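Local coordinates for spindle pole body-associated protein VIK1 (Saccharomyces cerevisiae, PDB 2O0A) that binds microtubules through a kinesin-like motor homology domain without a nucleotide site, recruiting its motor partner Kar3 to microtubules and the spindle pole body, at residues Met26-Tyr31 and Tyr59-Val64; Phe43-Gly48 and Val64-Lys69; Leu130-Leu135 and Gln142-Asp147; Ile165-Lys170 and Met198-Val203. All blocks are in the same frame, centred on the assembly; numbering follows the deposited sequence.

Interaction 1: Met26-Tyr31 and Tyr59-Val64; sequences MRCYAY and YKFNRV
The methyl of Ala-30 is a small knob set squarely on the Phe-61 ring: CB sits 3.6 Å from the ring centroid and 8° off the normal, a CH-pi contact centred on the face. Cys-28 SG approaches obliquely, 4.0 Å from CD1 of Phe-61, while the Cys-28 carbonyl oxygen lies at the ring edge. A second bump fits on the other side of strand 27-32, where Asn-62 CB rests over a face of the Tyr-29 ring, offset toward the rim. With CG anti to its carbonyl carbon (chi1 -63°), Asn-62 sends OD1 to Cys-28 N (2.7 Å, 166° at the hydrogen), and its own N returns a bond to Cys-28 O. This two-way grip precedes the parallel pairing of strands 27-32 and 63-66 in the central sheet of the kinesin-like fold, where Ala-30 N bonds Arg-63 O at 3.1 Å. With an alanine at Phe-61, the Ala-30 methyl would probably lose the ring face it sits on, and the Cys-28 sulfur its aromatic neighbour. Ser-283 and Ile-50 also pack on Phe-61.

Interaction 2: Phe43-Gly48 and Val64-Lys69; sequences FDYENG and VIPHLK
Tyr-45 has CG anti to its carbonyl carbon (chi1 -66°), which swings the ring across to Val-64 and Pro-66; Val-64, with CG1 anti to its own backbone N (chi1 172°), splits its two methyls between different partners. Val-64 CG1 lies 3.6 Å from Tyr-45 CE1, and Val-64 CG2 lies 3.6 Å from Gly-48 C. Pro-66 lies over a face of the Tyr-45 ring, its CG 4.3 Å from the centroid and 25° off the normal, a CH-pi contact; the Val-64 carbonyl oxygen meets the ring edge, 3.3 Å from Tyr-45 CD1. No direct hydrogen bond joins the two segments. One water bridges them, donating to Tyr-45 O at 2.6 Å and accepting from Val-64 N at 3.0 Å. Within the turn, Asp-44 OD1 accepts from Asn-47 N, an Asx motif, with the donor above the carboxylate plane. The Tyr-45 hydroxyl bonds Glu-34. The contact lays the turn between strands 41-44 and 49-52 of the small antiparallel sheet against edge strand 63-66 of the central sheet, where Ile-65 touches helix 72-89.

Interaction 3: Leu130-Leu135 and Gln142-Asp147; sequences LQFVFL and QDMLLD
Met-144 lies across one face of the Phe-132 ring, its CB 3.6 Å from the centroid and 18° off the normal, a CH-pi contact displaced toward the rim. With CG anti to the carbonyl carbon and a bend at chi2 (-60°), Met-144 holds SD above the same face, 5.2 Å from the Phe-132 centroid, a distant Met-aromatic contact, and 3.9 Å from Phe-134 CB. Leu-145 comes to the ring edge through CD2, near the ring plane, and crosses Leu-130 at about a right angle. Backbone bonds fix this placement: Gln-142 and Phe-134 form an antiparallel hydrogen-bonded pair, and Met-144 N reaches Phe-132 O at 2.9 Å. Asp-143 OD1 accepts from Leu-145 N in an Asx turn, within a type I turn, while OD2 takes the Lys-170 backbone N-H. A serine at Phe-132 would probably leave the Met-144 chain without the face it lies on. The hairpin is part of the central mixed sheet, in which strand 126-136 also pairs with strand 197-207; Arg-108 of helix 105-116 touches Phe-132.

Interaction 4: Ile165-Lys170 and Met198-Val203; sequences ISLDSK and MGIIKV
Direct polar contact rests on a single bond, Lys-202 NZ to Ile-165 O at 2.8 Å, with the nitrogen 35° out of the carbonyl plane. The Lys-202 chain, CG anti to the backbone N (chi1 176°) and extended throughout, carries the ammonium group from strand 197-207 to strand 165-168. Two waters broaden the link: one accepts hydrogen bonds from Lys-202 NZ and Leu-167 N, each at 3.0 Å, and the other joins NZ, weakly, to Ser-166 OG. Apolar contact is looser. Leu-167 and the lysine stem slide past each other in opposite directions, CD2 of Leu-167 lying 4.1 Å from Lys-202 CB, and the same CD2 is 4.4 Å from Ile-200 CG2. The strand axes approach to 9.2 Å at 105°, so side chains, not backbone pairing, join the two-stranded sheet of 157-160 and 165-168 to the central sheet here. Chemically, a buried lysine is anchored by a carbonyl and waters, so its charge is probably eased by dipoles, while its methylenes serve as hydrophobic filling.

The contacts form two groups on opposite sides of the chain's centre. Interactions 1 and 2, with centres 10 Å apart, share Val-64 and strand 63-66, and their segments alternate along the chain; Ala-30 O to Ile-65 N, 2.7 Å, ties them further. Interactions 3 and 4 come later in sequence, one after the other, with centres 7 Å apart; Leu-135 O and Met-198 N, 2.7 Å apart, join the neighbouring strands 126-136 and 197-207. Between the groups, centres are 26 to 33 Å apart, nearest atoms about 15 to 18 Å. All four reach the same mixed sheet, so one kinesin-like core carries peripheral sheets and turns at both flanks in this microtubule-binding domain.

Interaction 1: Met26-Tyr31 and Tyr59-Val64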
loop_
_atom_site.group_PDB
_atom_site.type_symbol
_atom_site.label_atom_id
_atom_site.label_comp_id
_atom_site.label_asym_id
_atom_site.label_seq_id
_atom_site.Cartn_x
_atom_site.Cartn_y
_atom_site.Cartn_z
ATOM N N MET A 26 3.003 11.350 8.089
ATOM C CA MET A 26 2.323 10.546 7.074
ATOM C C MET A 26 3.345 9.599 6.444
ATOM O O MET A 26 4.347 10.043 5.867
ATOM C CB MET A 26 1.673 11.437 6.009
ATOM C CG MET A 26 1.048 10.665 4.860
ATOM S SD MET A 26 -0.244 9.538 5.426
ATOM C CE MET A 26 -1.524 10.697 5.861
ATOM N N ARG A 27 3.093 8.293 6.563
ATOM C CA ARG A 27 4.037 7.281 6.096
ATOM C C ARG A 27 4.160 7.291 4.581
ATOM O O ARG A 27 3.161 7.218 3.858
ATOM C CB ARG A 27 3.593 5.892 6.563
ATOM C CG ARG A 27 3.874 5.618 8.008
ATOM C CD ARG A 27 3.174 4.348 8.474
ATOM N NE ARG A 27 3.473 4.098 9.881
ATOM C CZ ARG A 27 2.839 4.675 10.897
ATOM N NH1 ARG A 27 1.875 5.564 10.678
ATOM N NH2 ARG A 27 3.179 4.377 12.139
ATOM N N CYS A 28 5.404 7.401 4.109
ATOM C CA CYS A 28 5.713 7.388 2.678
ATOM C C CYS A 28 7.070 6.728 2.479
ATOM O O CYS A 28 8.106 7.210 2.955
ATOM C CB CYS A 28 5.677 8.798 2.103
ATOM S SG CYS A 28 5.831 8.866 0.312
ATOM N N TYR A 29 7.043 5.574 1.819
ATOM C CA TYR A 29 8.218 4.749 1.633
ATOM C C TYR A 29 8.515 4.612 0.165
ATOM O O TYR A 29 7.589 4.518 -0.625
ATOM C CB TYR A 29 7.936 3.362 2.210
ATOM C CG TYR A 29 7.926 3.349 3.725
ATOM C CD1 TYR A 29 8.995 2.803 4.416
ATOM C CD2 TYR A 29 6.845 3.876 4.463
ATOM C CE1 TYR A 29 9.010 2.774 5.810
ATOM C CE2 TYR A 29 6.853 3.851 5.860
ATOM C CZ TYR A 29 7.932 3.302 6.511
ATOM O OH TYR A 29 7.957 3.265 7.892
ATOM N N ALA A 30 9.798 4.613 -0.201
ATOM C CA ALA A 30 10.194 4.374 -1.589
ATOM C C ALA A 30 10.765 2.976 -1.705
ATOM O O ALA A 30 11.651 2.598 -0.935
ATOM C CB ALA A 30 11.240 5.409 -2.028
ATOM N N TYR A 31 10.256 2.200 -2.655
ATOM C CA TYR A 31 10.724 0.847 -2.892
ATOM C C TYR A 31 11.325 0.890 -4.292
ATOM O O TYR A 31 10.602 1.026 -5.278
ATOM C CB TYR A 31 9.520 -0.092 -2.799
ATOM C CG TYR A 31 9.786 -1.576 -2.712
ATOM C CD1 TYR A 31 11.055 -2.093 -2.409
ATOM C CD2 TYR A 31 8.739 -2.478 -2.871
ATOM C CE1 TYR A 31 11.263 -3.469 -2.320
ATOM C CE2 TYR A 31 8.931 -3.835 -2.772
ATOM C CZ TYR A 31 10.190 -4.333 -2.490
ATOM O OH TYR A 31 10.338 -5.700 -2.422
ATOM N N TYR A 59 14.721 14.529 -1.896
ATOM C CA TYR A 59 13.450 13.867 -1.603
ATOM C C TYR A 59 13.643 12.857 -0.480
ATOM O O TYR A 59 14.376 11.894 -0.631
ATOM C CB TYR A 59 12.895 13.173 -2.851
ATOM C CG TYR A 59 12.603 14.122 -3.986
ATOM C CD1 TYR A 59 11.405 14.815 -4.035
ATOM C CD2 TYR A 59 13.542 14.330 -5.009
ATOM C CE1 TYR A 59 11.129 15.688 -5.080
ATOM C CE2 TYR A 59 13.276 15.204 -6.054
ATOM C CZ TYR A 59 12.071 15.882 -6.071
ATOM O OH TYR A 59 11.786 16.745 -7.096
ATOM N N LYS A 60 12.979 13.109 0.640
ATOM C CA LYS A 60 13.075 12.235 1.808
ATOM C C LYS A 60 11.867 11.304 1.911
ATOM O O LYS A 60 10.774 11.620 1.418
ATOM C CB LYS A 60 13.219 13.058 3.089
ATOM C CG LYS A 60 14.460 13.934 3.096
ATOM C CD LYS A 60 14.753 14.461 4.481
ATOM C CE LYS A 60 15.281 15.881 4.411
ATOM N NZ LYS A 60 15.158 16.576 5.722
ATOM N N PHE A 61 12.096 10.166 2.563
ATOM C CA PHE A 61 11.074 9.148 2.775
ATOM C C PHE A 61 11.294 8.585 4.164
ATOM O O PHE A 61 12.388 8.704 4.729
ATOM C CB PHE A 61 11.247 8.024 1.762
ATOM C CG PHE A 61 10.961 8.437 0.342
ATOM C CD1 PHE A 61 9.703 8.238 -0.205
ATOM C CD2 PHE A 61 11.952 9.026 -0.436
ATOM C CE1 PHE A 61 9.427 8.628 -1.503
ATOM C CE2 PHE A 61 11.688 9.424 -1.746
ATOM C CZ PHE A 61 10.423 9.217 -2.280
ATOM N N ASN A 62 10.275 7.940 4.727
ATOM C CA ASN A 62 10.506 7.276 6.000
ATOM C C ASN A 62 11.628 6.245 5.874
ATOM O O ASN A 62 12.469 6.099 6.778
ATOM C CB ASN A 62 9.205 6.675 6.540
ATOM C CG ASN A 62 8.162 7.741 6.823
ATOM O OD1 ASN A 62 7.162 7.823 6.139
ATOM N ND2 ASN A 62 8.434 8.607 7.795
ATOM N N ARG A 63 11.661 5.550 4.743
ATOM C CA ARG A 63 12.758 4.655 4.405
ATOM C C ARG A 63 12.773 4.465 2.891
ATOM O O ARG A 63 11.715 4.463 2.253
ATOM C CB ARG A 63 12.600 3.315 5.138
ATOM C CG ARG A 63 13.695 2.303 4.857
ATOM C CD ARG A 63 13.830 1.294 5.972
ATOM N NE ARG A 63 14.409 1.832 7.211
ATOM C CZ ARG A 63 15.709 2.047 7.409
ATOM N NH1 ARG A 63 16.594 1.796 6.449
ATOM N NH2 ARG A 63 16.129 2.514 8.579
ATOM N N VAL A 64 13.977 4.333 2.339
ATOM C CA VAL A 64 14.220 3.968 0.940
ATOM C C VAL A 64 14.706 2.528 0.936
ATOM O O VAL A 64 15.715 2.175 1.556
ATOM C CB VAL A 64 15.241 4.927 0.268
ATOM C CG1 VAL A 64 15.633 4.411 -1.119
ATOM C CG2 VAL A 64 14.631 6.309 0.187
#

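Interaction 2: Phe43-Gly48 and Val64-Lys69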
loop_
_atom_site.group_PDB
_atom_site.type_symbol
_atom_site.label_atom_id
_atom_site.label_comp_id
_atom_site.label_asym_id
_atom_site.label_seq_id
_atom_site.Cartn_x
_atom_site.Cartn_y
_atom_site.Cartn_z
ATOM N N PHE A 43 21.093 7.612 -3.952
ATOM C CA PHE A 43 20.295 6.924 -2.938
ATOM C C PHE A 43 21.026 6.829 -1.627
ATOM O O PHE A 43 22.125 6.279 -1.563
ATOM C CB PHE A 43 19.942 5.513 -3.396
ATOM C CG PHE A 43 19.186 5.477 -4.673
ATOM C CD1 PHE A 43 17.798 5.509 -4.674
ATOM C CD2 PHE A 43 19.860 5.429 -5.890
ATOM C CE1 PHE A 43 17.092 5.494 -5.869
ATOM C CE2 PHE A 43 19.160 5.418 -7.081
ATOM C CZ PHE A 43 17.778 5.439 -7.073
ATOM N N ASP A 44 20.398 7.363 -0.589
ATOM C CA ASP A 44 20.885 7.228 0.775
ATOM C C ASP A 44 19.952 6.271 1.533
ATOM O O ASP A 44 18.923 6.678 2.074
ATOM C CB ASP A 44 20.959 8.611 1.441
ATOM C CG ASP A 44 21.560 8.563 2.845
ATOM O OD1 ASP A 44 21.631 7.457 3.440
ATOM O OD2 ASP A 44 21.972 9.633 3.349
ATOM N N TYR A 45 20.348 5.002 1.582
ATOM C CA TYR A 45 19.507 3.956 2.166
ATOM C C TYR A 45 19.510 3.995 3.698
ATOM O O TYR A 45 18.618 3.441 4.340
ATOM C CB TYR A 45 19.951 2.581 1.659
ATOM C CG TYR A 45 19.735 2.355 0.171
ATOM C CD1 TYR A 45 18.448 2.203 -0.350
ATOM C CD2 TYR A 45 20.811 2.280 -0.717
ATOM C CE1 TYR A 45 18.236 1.990 -1.715
ATOM C CE2 TYR A 45 20.606 2.054 -2.099
ATOM C CZ TYR A 45 19.314 1.928 -2.587
ATOM O OH TYR A 45 19.074 1.681 -3.919
ATOM N N GLU A 46 20.519 4.639 4.288
ATOM C CA GLU A 46 20.568 4.794 5.746
ATOM C C GLU A 46 19.640 5.902 6.241
ATOM O O GLU A 46 18.985 5.758 7.276
ATOM C CB GLU A 46 22.002 5.059 6.239
ATOM C CG GLU A 46 22.812 3.807 6.551
ATOM C CD GLU A 46 22.401 3.136 7.847
ATOM O OE1 GLU A 46 21.957 1.971 7.792
ATOM O OE2 GLU A 46 22.523 3.771 8.918
ATOM N N ASN A 47 19.568 7.003 5.494
ATOM C CA ASN A 47 18.836 8.181 5.959
ATOM C C ASN A 47 17.538 8.426 5.203
ATOM O O ASN A 47 16.804 9.368 5.506
ATOM C CB ASN A 47 19.739 9.425 5.891
ATOM C CG ASN A 47 20.986 9.282 6.738
ATOM O OD1 ASN A 47 22.112 9.305 6.219
ATOM N ND2 ASN A 47 20.797 9.090 8.035
ATOM N N GLY A 48 17.274 7.570 4.209
ATOM C CA GLY A 48 16.010 7.588 3.479
ATOM C C GLY A 48 15.902 8.778 2.550
ATOM O O GLY A 48 14.903 9.482 2.544
ATOM N N VAL A 64 13.977 4.333 2.339
ATOM C CA VAL A 64 14.220 3.968 0.940
ATOM C C VAL A 64 14.706 2.528 0.936
ATOM O O VAL A 64 15.715 2.175 1.556
ATOM C CB VAL A 64 15.241 4.927 0.268
ATOM C CG1 VAL A 64 15.633 4.411 -1.119
ATOM C CG2 VAL A 64 14.631 6.309 0.187
ATOM N N ILE A 65 13.944 1.678 0.264
ATOM C CA ILE A 65 14.126 0.245 0.335
ATOM C C ILE A 65 14.612 -0.292 -1.001
ATOM O O ILE A 65 13.919 -0.156 -1.998
ATOM C CB ILE A 65 12.765 -0.439 0.701
ATOM C CG1 ILE A 65 12.260 0.057 2.058
ATOM C CG2 ILE A 65 12.898 -1.945 0.697
ATOM C CD1 ILE A 65 10.762 -0.199 2.283
ATOM N N PRO A 66 15.793 -0.931 -1.024
ATOM C CA PRO A 66 16.308 -1.454 -2.289
ATOM C C PRO A 66 15.733 -2.823 -2.656
ATOM O O PRO A 66 15.956 -3.806 -1.945
ATOM C CB PRO A 66 17.819 -1.542 -2.034
ATOM C CG PRO A 66 17.930 -1.767 -0.557
ATOM C CD PRO A 66 16.710 -1.187 0.103
ATOM N N HIS A 67 15.016 -2.878 -3.773
ATOM C CA HIS A 67 14.414 -4.115 -4.257
ATOM C C HIS A 67 15.427 -5.235 -4.580
ATOM O O HIS A 67 15.109 -6.407 -4.451
ATOM C CB HIS A 67 13.524 -3.831 -5.473
ATOM C CG HIS A 67 12.648 -4.980 -5.869
ATOM N ND1 HIS A 67 11.318 -5.059 -5.510
ATOM C CD2 HIS A 67 12.901 -6.080 -6.617
ATOM C CE1 HIS A 67 10.799 -6.169 -6.000
ATOM N NE2 HIS A 67 11.739 -6.809 -6.674
ATOM N N LEU A 68 16.650 -4.889 -4.981
ATOM C CA LEU A 68 17.640 -5.941 -5.228
ATOM C C LEU A 68 18.061 -6.628 -3.936
ATOM O O LEU A 68 18.581 -7.742 -3.967
ATOM C CB LEU A 68 18.866 -5.411 -5.980
ATOM C CG LEU A 68 19.661 -4.270 -5.346
ATOM C CD1 LEU A 68 20.607 -4.778 -4.261
ATOM C CD2 LEU A 68 20.434 -3.513 -6.431
ATOM N N LYS A 69 17.818 -5.965 -2.802
ATOM C CA LYS A 69 18.117 -6.529 -1.489
ATOM C C LYS A 69 16.868 -7.089 -0.793
ATOM O O LYS A 69 16.956 -8.056 -0.040
ATOM C CB LYS A 69 18.796 -5.477 -0.601
ATOM C CG LYS A 69 18.920 -5.884 0.851
ATOM C CD LYS A 69 20.168 -5.360 1.527
ATOM C CE LYS A 69 20.176 -3.869 1.675
ATOM N NZ LYS A 69 20.920 -3.504 2.906
HETATM O O HOH W 1 16.274 4.622 4.183
#

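Interaction 3: Leu130-Leu135 and Gln142-Asp147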
loop_
_atom_site.group_PDB
_atom_site.type_symbol
_atom_site.label_atom_id
_atom_site.label_comp_id
_atom_site.label_asym_id
_atom_site.label_seq_id
_atom_site.Cartn_x
_atom_site.Cartn_y
_atom_site.Cartn_z
ATOM N N LEU A 130 -11.748 -11.216 1.864
ATOM C CA LEU A 130 -11.203 -10.359 0.820
ATOM C C LEU A 130 -12.235 -10.036 -0.248
ATOM O O LEU A 130 -13.007 -10.900 -0.653
ATOM C CB LEU A 130 -9.951 -11.017 0.203
ATOM C CG LEU A 130 -9.104 -10.190 -0.780
ATOM C CD1 LEU A 130 -7.603 -10.518 -0.683
ATOM C CD2 LEU A 130 -9.604 -10.367 -2.219
ATOM N N GLN A 131 -12.224 -8.777 -0.665
ATOM C CA GLN A 131 -12.917 -8.318 -1.876
ATOM C C GLN A 131 -11.909 -7.578 -2.730
ATOM O O GLN A 131 -10.943 -7.033 -2.204
ATOM C CB GLN A 131 -14.057 -7.365 -1.520
ATOM C CG GLN A 131 -15.138 -8.029 -0.674
ATOM C CD GLN A 131 -16.109 -7.035 -0.137
ATOM O OE1 GLN A 131 -15.812 -6.317 0.817
ATOM N NE2 GLN A 131 -17.284 -6.977 -0.738
ATOM N N PHE A 132 -12.139 -7.549 -4.034
ATOM C CA PHE A 132 -11.182 -6.934 -4.960
ATOM C C PHE A 132 -11.975 -6.380 -6.125
ATOM O O PHE A 132 -12.603 -7.132 -6.861
ATOM C CB PHE A 132 -10.171 -8.016 -5.395
ATOM C CG PHE A 132 -9.093 -7.559 -6.346
ATOM C CD1 PHE A 132 -8.791 -6.218 -6.551
ATOM C CD2 PHE A 132 -8.339 -8.521 -7.005
ATOM C CE1 PHE A 132 -7.771 -5.833 -7.442
ATOM C CE2 PHE A 132 -7.310 -8.149 -7.880
ATOM C CZ PHE A 132 -7.037 -6.823 -8.106
ATOM N N VAL A 133 -11.961 -5.055 -6.255
ATOM C CA VAL A 133 -12.634 -4.393 -7.367
ATOM C C VAL A 133 -11.666 -3.487 -8.117
ATOM O O VAL A 133 -10.607 -3.145 -7.604
ATOM C CB VAL A 133 -13.846 -3.552 -6.903
ATOM C CG1 VAL A 133 -14.858 -4.414 -6.157
ATOM C CG2 VAL A 133 -13.394 -2.385 -6.042
ATOM N N PHE A 134 -12.046 -3.108 -9.337
ATOM C CA PHE A 134 -11.276 -2.138 -10.108
ATOM C C PHE A 134 -12.184 -1.014 -10.582
ATOM O O PHE A 134 -13.248 -1.277 -11.141
ATOM C CB PHE A 134 -10.585 -2.808 -11.297
ATOM C CG PHE A 134 -9.655 -1.901 -12.044
ATOM C CD1 PHE A 134 -8.414 -1.578 -11.511
ATOM C CD2 PHE A 134 -10.021 -1.369 -13.274
ATOM C CE1 PHE A 134 -7.544 -0.743 -12.184
ATOM C CE2 PHE A 134 -9.153 -0.525 -13.965
ATOM C CZ PHE A 134 -7.912 -0.213 -13.414
ATOM N N LEU A 135 -11.765 0.222 -10.331
ATOM C CA LEU A 135 -12.499 1.415 -10.754
ATOM C C LEU A 135 -11.752 2.087 -11.895
ATOM O O LEU A 135 -10.576 2.399 -11.772
ATOM C CB LEU A 135 -12.654 2.390 -9.579
ATOM C CG LEU A 135 -13.846 2.338 -8.606
ATOM C CD1 LEU A 135 -14.446 0.934 -8.408
ATOM C CD2 LEU A 135 -13.489 2.983 -7.270
ATOM N N GLN A 142 -15.236 -3.055 -12.239
ATOM C CA GLN A 142 -15.143 -4.492 -12.438
ATOM C C GLN A 142 -14.956 -5.199 -11.101
ATOM O O GLN A 142 -14.207 -4.727 -10.248
ATOM C CB GLN A 142 -13.993 -4.821 -13.398
ATOM C CG GLN A 142 -13.734 -6.308 -13.642
ATOM C CD GLN A 142 -12.979 -6.576 -14.942
ATOM O OE1 GLN A 142 -12.143 -7.478 -15.011
ATOM N NE2 GLN A 142 -13.278 -5.795 -15.975
ATOM N N ASP A 143 -15.670 -6.300 -10.920
ATOM C CA ASP A 143 -15.467 -7.166 -9.755
ATOM C C ASP A 143 -14.372 -8.148 -10.122
ATOM O O ASP A 143 -14.573 -9.049 -10.938
ATOM C CB ASP A 143 -16.767 -7.891 -9.408
ATOM C CG ASP A 143 -16.694 -8.637 -8.089
ATOM O OD1 ASP A 143 -15.577 -9.026 -7.677
ATOM O OD2 ASP A 143 -17.752 -8.827 -7.474
ATOM N N MET A 144 -13.188 -7.967 -9.534
ATOM C CA MET A 144 -12.023 -8.776 -9.923
ATOM C C MET A 144 -12.080 -10.223 -9.435
ATOM O O MET A 144 -11.248 -11.056 -9.840
ATOM C CB MET A 144 -10.725 -8.094 -9.478
ATOM C CG MET A 144 -10.533 -6.694 -10.032
ATOM S SD MET A 144 -10.491 -6.678 -11.831
ATOM C CE MET A 144 -9.064 -7.730 -12.126
ATOM N N LEU A 145 -13.068 -10.540 -8.603
ATOM C CA LEU A 145 -13.242 -11.910 -8.127
ATOM C C LEU A 145 -14.253 -12.695 -8.967
ATOM O O LEU A 145 -14.532 -13.866 -8.680
ATOM C CB LEU A 145 -13.589 -11.952 -6.636
ATOM C CG LEU A 145 -12.548 -11.342 -5.686
ATOM C CD1 LEU A 145 -12.909 -11.627 -4.247
ATOM C CD2 LEU A 145 -11.097 -11.793 -6.005
ATOM N N LEU A 146 -14.780 -12.031 -9.999
ATOM C CA LEU A 146 -15.680 -12.647 -10.975
ATOM C C LEU A 146 -15.152 -12.461 -12.400
ATOM O O LEU A 146 -14.096 -11.860 -12.609
ATOM C CB LEU A 146 -17.094 -12.057 -10.842
ATOM C CG LEU A 146 -17.772 -12.102 -9.464
ATOM C CD1 LEU A 146 -19.124 -11.406 -9.478
ATOM C CD2 LEU A 146 -17.912 -13.520 -8.937
ATOM N N ASP A 147 -15.885 -12.983 -13.383
ATOM C CA ASP A 147 -15.549 -12.761 -14.790
ATOM C C ASP A 147 -15.941 -11.358 -15.267
ATOM O O ASP A 147 -16.843 -10.724 -14.706
ATOM C CB ASP A 147 -16.195 -13.833 -15.675
ATOM C CG ASP A 147 -15.602 -15.216 -15.445
ATOM O OD1 ASP A 147 -15.481 -15.636 -14.270
ATOM O OD2 ASP A 147 -15.268 -15.890 -16.443
HETATM O O HOH W 2 -14.803 -8.453 -4.928
#

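Interaction 4: Ile165-Lys170 and Met198-Val203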
loop_
_atom_site.group_PDB
_atom_site.type_symbol
_atom_site.label_atom_id
_atom_site.label_comp_id
_atom_site.label_asym_id
_atom_site.label_seq_id
_atom_site.Cartn_x
_atom_site.Cartn_y
_atom_site.Cartn_z
ATOM N N ILE A 165 -15.549 1.748 4.047
ATOM C CA ILE A 165 -16.147 1.737 2.717
ATOM C C ILE A 165 -16.708 0.339 2.498
ATOM O O ILE A 165 -15.978 -0.658 2.617
ATOM C CB ILE A 165 -15.141 2.054 1.585
ATOM C CG1 ILE A 165 -14.466 3.417 1.810
ATOM C CG2 ILE A 165 -15.844 2.017 0.214
ATOM C CD1 ILE A 165 -13.273 3.666 0.922
ATOM N N SER A 166 -18.008 0.268 2.220
ATOM C CA SER A 166 -18.667 -0.983 1.877
ATOM C C SER A 166 -18.584 -1.223 0.387
ATOM O O SER A 166 -18.935 -0.360 -0.425
ATOM C CB SER A 166 -20.137 -0.954 2.310
ATOM O OG SER A 166 -20.200 -0.847 3.715
ATOM N N LEU A 167 -18.094 -2.405 0.037
ATOM C CA LEU A 167 -18.038 -2.839 -1.344
ATOM C C LEU A 167 -19.170 -3.828 -1.570
ATOM O O LEU A 167 -19.298 -4.819 -0.847
ATOM C CB LEU A 167 -16.682 -3.496 -1.650
ATOM C CG LEU A 167 -15.449 -2.634 -1.965
ATOM C CD1 LEU A 167 -15.104 -1.617 -0.883
ATOM C CD2 LEU A 167 -14.262 -3.550 -2.213
ATOM N N ASP A 168 -20.016 -3.525 -2.548
ATOM C CA ASP A 168 -20.995 -4.473 -3.024
ATOM C C ASP A 168 -20.292 -5.195 -4.157
ATOM O O ASP A 168 -20.274 -4.727 -5.301
ATOM C CB ASP A 168 -22.247 -3.729 -3.503
ATOM C CG ASP A 168 -23.301 -4.640 -4.079
ATOM O OD1 ASP A 168 -23.107 -5.875 -4.145
ATOM O OD2 ASP A 168 -24.356 -4.093 -4.479
ATOM N N SER A 169 -19.629 -6.292 -3.786
ATOM C CA SER A 169 -18.845 -7.102 -4.703
ATOM C C SER A 169 -18.599 -8.429 -4.016
ATOM O O SER A 169 -18.811 -8.559 -2.807
ATOM C CB SER A 169 -17.513 -6.414 -5.037
ATOM O OG SER A 169 -16.608 -6.497 -3.948
ATOM N N LYS A 170 -18.166 -9.414 -4.796
ATOM C CA LYS A 170 -17.924 -10.754 -4.284
ATOM C C LYS A 170 -16.933 -10.747 -3.126
ATOM O O LYS A 170 -15.844 -10.162 -3.227
ATOM C CB LYS A 170 -17.392 -11.639 -5.403
ATOM C CG LYS A 170 -17.067 -13.062 -4.981
ATOM C CD LYS A 170 -18.302 -13.838 -4.561
ATOM C CE LYS A 170 -17.914 -15.201 -3.998
ATOM N NZ LYS A 170 -17.037 -15.964 -4.939
ATOM N N MET A 198 -8.101 2.451 -10.610
ATOM C CA MET A 198 -7.606 2.147 -9.284
ATOM C C MET A 198 -8.127 0.795 -8.832
ATOM O O MET A 198 -9.331 0.534 -8.875
ATOM C CB MET A 198 -8.065 3.232 -8.322
ATOM C CG MET A 198 -7.557 3.082 -6.884
ATOM S SD MET A 198 -7.989 4.504 -5.858
ATOM C CE MET A 198 -9.721 4.207 -5.620
ATOM N N GLY A 199 -7.221 -0.069 -8.395
ATOM C CA GLY A 199 -7.647 -1.295 -7.740
ATOM C C GLY A 199 -7.894 -1.065 -6.256
ATOM O O GLY A 199 -7.177 -0.298 -5.606
ATOM N N ILE A 200 -8.922 -1.717 -5.724
ATOM C CA ILE A 200 -9.201 -1.684 -4.293
ATOM C C ILE A 200 -9.357 -3.105 -3.787
ATOM O O ILE A 200 -10.237 -3.844 -4.231
ATOM C CB ILE A 200 -10.503 -0.935 -3.942
ATOM C CG1 ILE A 200 -10.489 0.484 -4.510
ATOM C CG2 ILE A 200 -10.721 -0.943 -2.427
ATOM C CD1 ILE A 200 -11.868 1.153 -4.498
ATOM N N ILE A 201 -8.494 -3.486 -2.851
ATOM C CA ILE A 201 -8.663 -4.739 -2.142
ATOM C C ILE A 201 -9.045 -4.402 -0.714
ATOM O O ILE A 201 -8.368 -3.633 -0.077
ATOM C CB ILE A 201 -7.382 -5.601 -2.224
ATOM C CG1 ILE A 201 -7.367 -6.307 -3.576
ATOM C CG2 ILE A 201 -7.323 -6.641 -1.074
ATOM C CD1 ILE A 201 -6.110 -7.072 -3.893
ATOM N N LYS A 202 -10.169 -4.936 -0.257
ATOM C CA LYS A 202 -10.591 -4.730 1.121
ATOM C C LYS A 202 -10.500 -6.063 1.840
ATOM O O LYS A 202 -11.059 -7.071 1.382
ATOM C CB LYS A 202 -12.028 -4.187 1.179
ATOM C CG LYS A 202 -12.532 -4.042 2.612
ATOM C CD LYS A 202 -13.946 -3.526 2.624
ATOM C CE LYS A 202 -14.362 -3.285 4.079
ATOM N NZ LYS A 202 -15.838 -3.014 4.206
ATOM N N VAL A 203 -9.756 -6.076 2.944
ATOM C CA VAL A 203 -9.578 -7.276 3.751
ATOM C C VAL A 203 -10.202 -6.982 5.111
ATOM O O VAL A 203 -9.952 -5.921 5.703
ATOM C CB VAL A 203 -8.071 -7.628 3.904
ATOM C CG1 VAL A 203 -7.875 -8.799 4.868
ATOM C CG2 VAL A 203 -7.446 -7.939 2.542
HETATM O O HOH W 3 -17.991 -1.545 5.493
HETATM O O HOH W 4 -17.381 -4.429 2.106
#